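Local coordinates for putative uncharacterized protein (Dictyostelium purpureum, PDB 4R12) that probably serves as an essential subunit of gamma-secretase, the complex that cleaves membrane proteins such as Notch receptors and amyloid precursor protein within the membrane, at residues T241-S246 and N428-I433; D359-S364 and L434-D439. One frame throughout, in Å; residues are numbered along the deposited sequence.

How the contacts relate
Helix 427-441 is common to both contacts: its first part, 428-433, packs on helix 234-252 in contact 1, and its second part, 434-439, meets segment 359-364, which begins in helix 352-362, in contact 2. The centres lie about 12 Å apart, within the large lobe. Contact 1 is the deeper, all four of its touching residues being buried; contact 2 is also largely buried but lies farther out, with a partly exposed threonine among its touching residues. Both rest mainly on methyl groups packed against aliphatic carbons and backbone, without a hydrogen bond across either interface, and the threonine hydroxyls turn back to carbonyls one turn earlier in their own helices. The contacts also touch directly: Thr243 packs on Leu434, and a methyl group of Val361 on the carbonyl oxygen of Ile433.

Contact 1. Residues T241-S246 and N428-I433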
loop_
_atom_site.group_PDB
_atom_site.type_symbol
_atom_site.label_atom_id
_atom_site.label_comp_id
_atom_site.label_asym_id
_atom_site.label_seq_id
_atom_site.Cartn_x
_atom_site.Cartn_y
_atom_site.Cartn_z
ATOM N N THR A 241 1.488 6.694 6.674
ATOM C CA THR A 241 1.883 5.594 7.554
ATOM C C THR A 241 2.975 6.024 8.545
ATOM O O THR A 241 2.886 5.745 9.744
ATOM C CB THR A 241 2.364 4.384 6.743
ATOM O OG1 THR A 241 1.320 3.983 5.844
ATOM C CG2 THR A 241 2.722 3.223 7.677
ATOM N N VAL A 242 3.996 6.715 8.045
ATOM C CA VAL A 242 5.050 7.255 8.910
ATOM C C VAL A 242 4.476 8.234 9.927
ATOM O O VAL A 242 4.835 8.228 11.128
ATOM C CB VAL A 242 6.131 7.970 8.070
ATOM C CG1 VAL A 242 7.099 8.733 8.963
ATOM C CG2 VAL A 242 6.886 6.958 7.221
ATOM N N THR A 243 3.593 9.092 9.431
ATOM C CA THR A 243 2.933 10.092 10.264
ATOM C C THR A 243 2.210 9.447 11.432
ATOM O O THR A 243 2.456 9.793 12.594
ATOM C CB THR A 243 1.916 10.919 9.442
ATOM O OG1 THR A 243 2.597 11.639 8.406
ATOM C CG2 THR A 243 1.182 11.918 10.353
ATOM N N LEU A 244 1.318 8.502 11.137
ATOM C CA LEU A 244 0.504 7.908 12.203
ATOM C C LEU A 244 1.341 7.084 13.187
ATOM O O LEU A 244 1.108 7.139 14.402
ATOM C CB LEU A 244 -0.610 7.050 11.619
ATOM C CG LEU A 244 -1.633 6.602 12.665
ATOM C CD1 LEU A 244 -2.173 7.825 13.437
ATOM C CD2 LEU A 244 -2.780 5.848 11.983
ATOM N N LEU A 245 2.324 6.337 12.694
ATOM C CA LEU A 245 3.228 5.655 13.622
ATOM C C LEU A 245 3.983 6.664 14.495
ATOM O O LEU A 245 4.204 6.405 15.684
ATOM C CB LEU A 245 4.227 4.737 12.880
ATOM C CG LEU A 245 3.587 3.483 12.266
ATOM C CD1 LEU A 245 4.553 2.811 11.274
ATOM C CD2 LEU A 245 3.187 2.483 13.363
ATOM N N SER A 246 4.363 7.805 13.923
ATOM C CA SER A 246 5.113 8.815 14.676
ATOM C C SER A 246 4.198 9.545 15.680
ATOM O O SER A 246 4.628 9.913 16.779
ATOM C CB SER A 246 5.786 9.810 13.727
ATOM O OG SER A 246 6.676 9.125 12.848
ATOM N N ASN A 428 6.964 17.072 10.674
ATOM C CA ASN A 428 6.962 17.390 12.104
ATOM C C ASN A 428 5.673 18.112 12.533
ATOM O O ASN A 428 5.023 17.727 13.512
ATOM C CB ASN A 428 8.176 18.250 12.455
ATOM C CG ASN A 428 9.485 17.448 12.485
ATOM O OD1 ASN A 428 9.502 16.238 12.273
ATOM N ND2 ASN A 428 10.589 18.139 12.758
ATOM N N ASP A 429 5.316 19.144 11.775
ATOM C CA ASP A 429 4.085 19.898 12.009
ATOM C C ASP A 429 2.847 19.006 11.966
ATOM O O ASP A 429 1.998 19.082 12.857
ATOM C CB ASP A 429 3.955 21.039 10.992
ATOM C CG ASP A 429 4.706 22.293 11.430
ATOM O OD1 ASP A 429 5.128 22.340 12.602
ATOM O OD2 ASP A 429 4.853 23.228 10.617
ATOM N N ILE A 430 2.746 18.145 10.948
ATOM C CA ILE A 430 1.590 17.270 10.842
ATOM C C ILE A 430 1.536 16.283 12.025
ATOM O O ILE A 430 0.460 16.073 12.611
ATOM C CB ILE A 430 1.591 16.529 9.475
ATOM C CG1 ILE A 430 1.378 17.555 8.348
ATOM C CG2 ILE A 430 0.506 15.449 9.428
ATOM C CD1 ILE A 430 1.546 16.996 6.919
ATOM N N VAL A 431 2.683 15.704 12.403
ATOM C CA VAL A 431 2.700 14.806 13.559
ATOM C C VAL A 431 2.299 15.555 14.837
ATOM O O VAL A 431 1.477 15.068 15.630
ATOM C CB VAL A 431 4.079 14.147 13.763
ATOM C CG1 VAL A 431 4.090 13.290 15.036
ATOM C CG2 VAL A 431 4.434 13.290 12.542
ATOM N N TYR A 432 2.855 16.742 15.028
ATOM C CA TYR A 432 2.501 17.539 16.200
ATOM C C TYR A 432 1.016 17.880 16.232
ATOM O O TYR A 432 0.338 17.697 17.259
ATOM C CB TYR A 432 3.316 18.834 16.265
ATOM C CG TYR A 432 2.865 19.683 17.436
ATOM C CD1 TYR A 432 3.203 19.322 18.735
ATOM C CD2 TYR A 432 2.052 20.807 17.251
ATOM C CE1 TYR A 432 2.785 20.072 19.830
ATOM C CE2 TYR A 432 1.622 21.562 18.347
ATOM C CZ TYR A 432 1.990 21.183 19.635
ATOM O OH TYR A 432 1.579 21.900 20.737
ATOM N N ILE A 433 0.506 18.381 15.110
ATOM C CA ILE A 433 -0.887 18.793 15.063
ATOM C C ILE A 433 -1.809 17.591 15.275
ATOM O O ILE A 433 -2.744 17.669 16.069
ATOM C CB ILE A 433 -1.203 19.511 13.728
ATOM C CG1 ILE A 433 -0.435 20.833 13.672
ATOM C CG2 ILE A 433 -2.701 19.756 13.583
ATOM C CD1 ILE A 433 -0.322 21.432 12.274
#
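Val431 sets its two methyl groups against the backbone and side chain of Ser246, while the neighbouring Ile430 meets Thr243. The axes of 241-246 and 428-433 approach to 9.2 Å and cross at -46°, with the Thr243 and Val431 CA atoms 5.8 Å apart, close enough for short side chains to fill the interface. With CG1 of Val431 anti to the backbone N (chi1 176°), the two branches divide the work. CG1 lies against the carbonyl group of Ser246, 3.8 Å from Ser246 C, and CG2 of Val431 faces CB of Ser246 at 3.9 Å. The same CG2 reaches back to the carbonyl of Thr243, and the Thr243 and Val431 side chains pass each other in opposite directions. Thr243 and Ile430 instead cross at about a right angle, methyl against methyl, with Thr243 CG2 3.7 Å from Ile430 CG2.

The hydroxyls are bound within their own helix. Thr243 has OG1 anti to its carbonyl carbon, bonded to the carbonyl of Phe239, which leaves CG2 for the interface. Ser246 OG donates to Val242 O at 2.7 Å from above the carbonyl plane, and Ser246 N reaches that oxygen from the opposite face. Replacing Val431 by an alanine would probably open a gap beside Ser246 and the Thr243 carbonyl, because both methyl groups that cover them would be missing.

On its other sides, helix 234-252 packs against strand 262-268, where Leu244 and Leu245 touch Phe267, and against helix 452-463 through Val242, Leu245 and Ser246. Ile430 and Ile433 rest on Ile370 of strand 370-374, so helix 427-441 packs on both that strand and helix 234-252.

Contact 2. Residues D359-S364 and L434-D439; sequences DQVASS and LSTFID
Val361, on helix 352-362, faces Phe437 in the C-terminal half of helix 427-441, and their CA atoms stand 6.4 Å apart. Val361 carries the contact from its side, pointing both methyl groups at the other helix. Its CG1, anti to the backbone N (chi1 177°), presses on the branch point of Thr436, 3.7 Å from Thr436 CB, and also meets the methyl group CG2 of that residue. The other branch, CG2 of Val361, comes over the backbone of the next residue, 4.1 Å from Phe437 CA, and makes a looser apolar contact with Phe437 CB. The phenyl ring itself leads away from Val361.

Thr436 thus offers its carbon side to the valine, while OG1 is hydrogen-bonded to the carbonyl of Tyr432 one turn earlier. Three residues on from Val361, Ser364 OG donates to Val361 O at 2.6 Å, in the carbonyl plane and on a lone pair; Ser364 N binds the same oxygen, so two bonds grip this carbonyl oxygen.

Around this pair, the Phe437 side chain touches Val354, Ile357 and Leu358 of helix 352-362, extending the meeting of the two helices. Asp359 and Ala362 touch Phe372 of strand 370-374, and Leu434, Ser435 and Ile438 turn to helix 234-252, so that helix 427-441 bridges the two neighbouring helices.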
loop_
_atom_site.group_PDB
_atom_site.type_symbol
_atom_site.label_atom_id
_atom_site.label_comp_id
_atom_site.label_asym_id
_atom_site.label_seq_id
_atom_site.Cartn_x
_atom_site.Cartn_y
_atom_site.Cartn_z
ATOM N N ASP A 359 -8.652 22.854 13.321
ATOM C CA ASP A 359 -8.330 24.249 12.993
ATOM C C ASP A 359 -7.598 24.955 14.132
ATOM O O ASP A 359 -6.608 25.656 13.914
ATOM C CB ASP A 359 -9.605 25.056 12.681
ATOM C CG ASP A 359 -10.300 24.612 11.395
ATOM O OD1 ASP A 359 -9.649 23.967 10.540
ATOM O OD2 ASP A 359 -11.500 24.928 11.243
ATOM N N GLN A 360 -8.120 24.785 15.342
ATOM C CA GLN A 360 -7.538 25.387 16.530
ATOM C C GLN A 360 -6.106 24.910 16.762
ATOM O O GLN A 360 -5.211 25.723 16.984
ATOM C CB GLN A 360 -8.390 25.074 17.761
ATOM C CG GLN A 360 -9.748 25.780 17.780
ATOM C CD GLN A 360 -10.675 25.198 18.832
ATOM O OE1 GLN A 360 -10.223 24.635 19.836
ATOM N NE2 GLN A 360 -11.983 25.315 18.602
ATOM N N VAL A 361 -5.898 23.599 16.717
ATOM C CA VAL A 361 -4.565 23.068 16.956
ATOM C C VAL A 361 -3.584 23.599 15.909
ATOM O O VAL A 361 -2.486 24.015 16.245
ATOM C CB VAL A 361 -4.560 21.534 16.953
ATOM C CG1 VAL A 361 -3.131 21.017 17.121
ATOM C CG2 VAL A 361 -5.426 21.016 18.079
ATOM N N ALA A 362 -4.005 23.610 14.641
ATOM C CA ALA A 362 -3.166 24.113 13.551
ATOM C C ALA A 362 -2.769 25.581 13.713
ATOM O O ALA A 362 -1.739 26.009 13.183
ATOM C CB ALA A 362 -3.877 23.916 12.199
ATOM N N SER A 363 -3.590 26.346 14.433
ATOM C CA SER A 363 -3.350 27.770 14.644
ATOM C C SER A 363 -2.723 28.059 15.998
ATOM O O SER A 363 -2.478 29.221 16.318
ATOM C CB SER A 363 -4.672 28.577 14.545
ATOM O OG SER A 363 -5.303 28.382 13.294
ATOM N N SER A 364 -2.488 27.016 16.794
ATOM C CA SER A 364 -2.158 27.185 18.208
ATOM C C SER A 364 -0.717 27.631 18.487
ATOM O O SER A 364 -0.402 28.040 19.613
ATOM C CB SER A 364 -2.425 25.880 18.961
ATOM O OG SER A 364 -1.552 24.853 18.510
ATOM N N LEU A 434 -1.544 16.472 14.597
ATOM C CA LEU A 434 -2.426 15.316 14.743
ATOM C C LEU A 434 -2.342 14.701 16.146
ATOM O O LEU A 434 -3.354 14.261 16.690
ATOM C CB LEU A 434 -2.125 14.251 13.680
ATOM C CG LEU A 434 -2.532 14.644 12.248
ATOM C CD1 LEU A 434 -2.054 13.593 11.243
ATOM C CD2 LEU A 434 -4.065 14.872 12.106
ATOM N N SER A 435 -1.143 14.669 16.725
ATOM C CA SER A 435 -0.972 14.139 18.082
ATOM C C SER A 435 -1.765 14.960 19.098
ATOM O O SER A 435 -2.478 14.417 19.930
ATOM C CB SER A 435 0.501 14.131 18.486
ATOM O OG SER A 435 1.275 13.365 17.579
ATOM N N THR A 436 -1.637 16.277 18.999
ATOM C CA THR A 436 -2.315 17.197 19.908
ATOM C C THR A 436 -3.837 17.119 19.713
ATOM O O THR A 436 -4.610 17.128 20.679
ATOM C CB THR A 436 -1.810 18.628 19.682
ATOM O OG1 THR A 436 -0.394 18.670 19.931
ATOM C CG2 THR A 436 -2.522 19.624 20.622
ATOM N N PHE A 437 -4.251 17.014 18.455
ATOM C CA PHE A 437 -5.663 16.917 18.106
ATOM C C PHE A 437 -6.286 15.661 18.709
ATOM O O PHE A 437 -7.334 15.727 19.348
ATOM C CB PHE A 437 -5.817 16.939 16.578
ATOM C CG PHE A 437 -7.158 16.462 16.075
ATOM C CD1 PHE A 437 -8.313 17.196 16.320
ATOM C CD2 PHE A 437 -7.252 15.310 15.313
ATOM C CE1 PHE A 437 -9.548 16.762 15.843
ATOM C CE2 PHE A 437 -8.488 14.866 14.827
ATOM C CZ PHE A 437 -9.636 15.598 15.094
ATOM N N ILE A 438 -5.643 14.515 18.492
ATOM C CA ILE A 438 -6.134 13.256 19.037
ATOM C C ILE A 438 -6.205 13.302 20.558
ATOM O O ILE A 438 -7.200 12.872 21.153
ATOM C CB ILE A 438 -5.258 12.076 18.566
ATOM C CG1 ILE A 438 -5.524 11.817 17.082
ATOM C CG2 ILE A 438 -5.526 10.812 19.407
ATOM C CD1 ILE A 438 -4.454 11.005 16.392
ATOM N N ASP A 439 -5.170 13.848 21.186
ATOM C CA ASP A 439 -5.161 14.012 22.636
ATOM C C ASP A 439 -6.343 14.869 23.103
ATOM O O ASP A 439 -7.024 14.522 24.068
ATOM C CB ASP A 439 -3.833 14.625 23.100
ATOM C CG ASP A 439 -3.782 14.839 24.616
ATOM O OD1 ASP A 439 -3.529 13.859 25.355
ATOM O OD2 ASP A 439 -3.997 15.985 25.065
#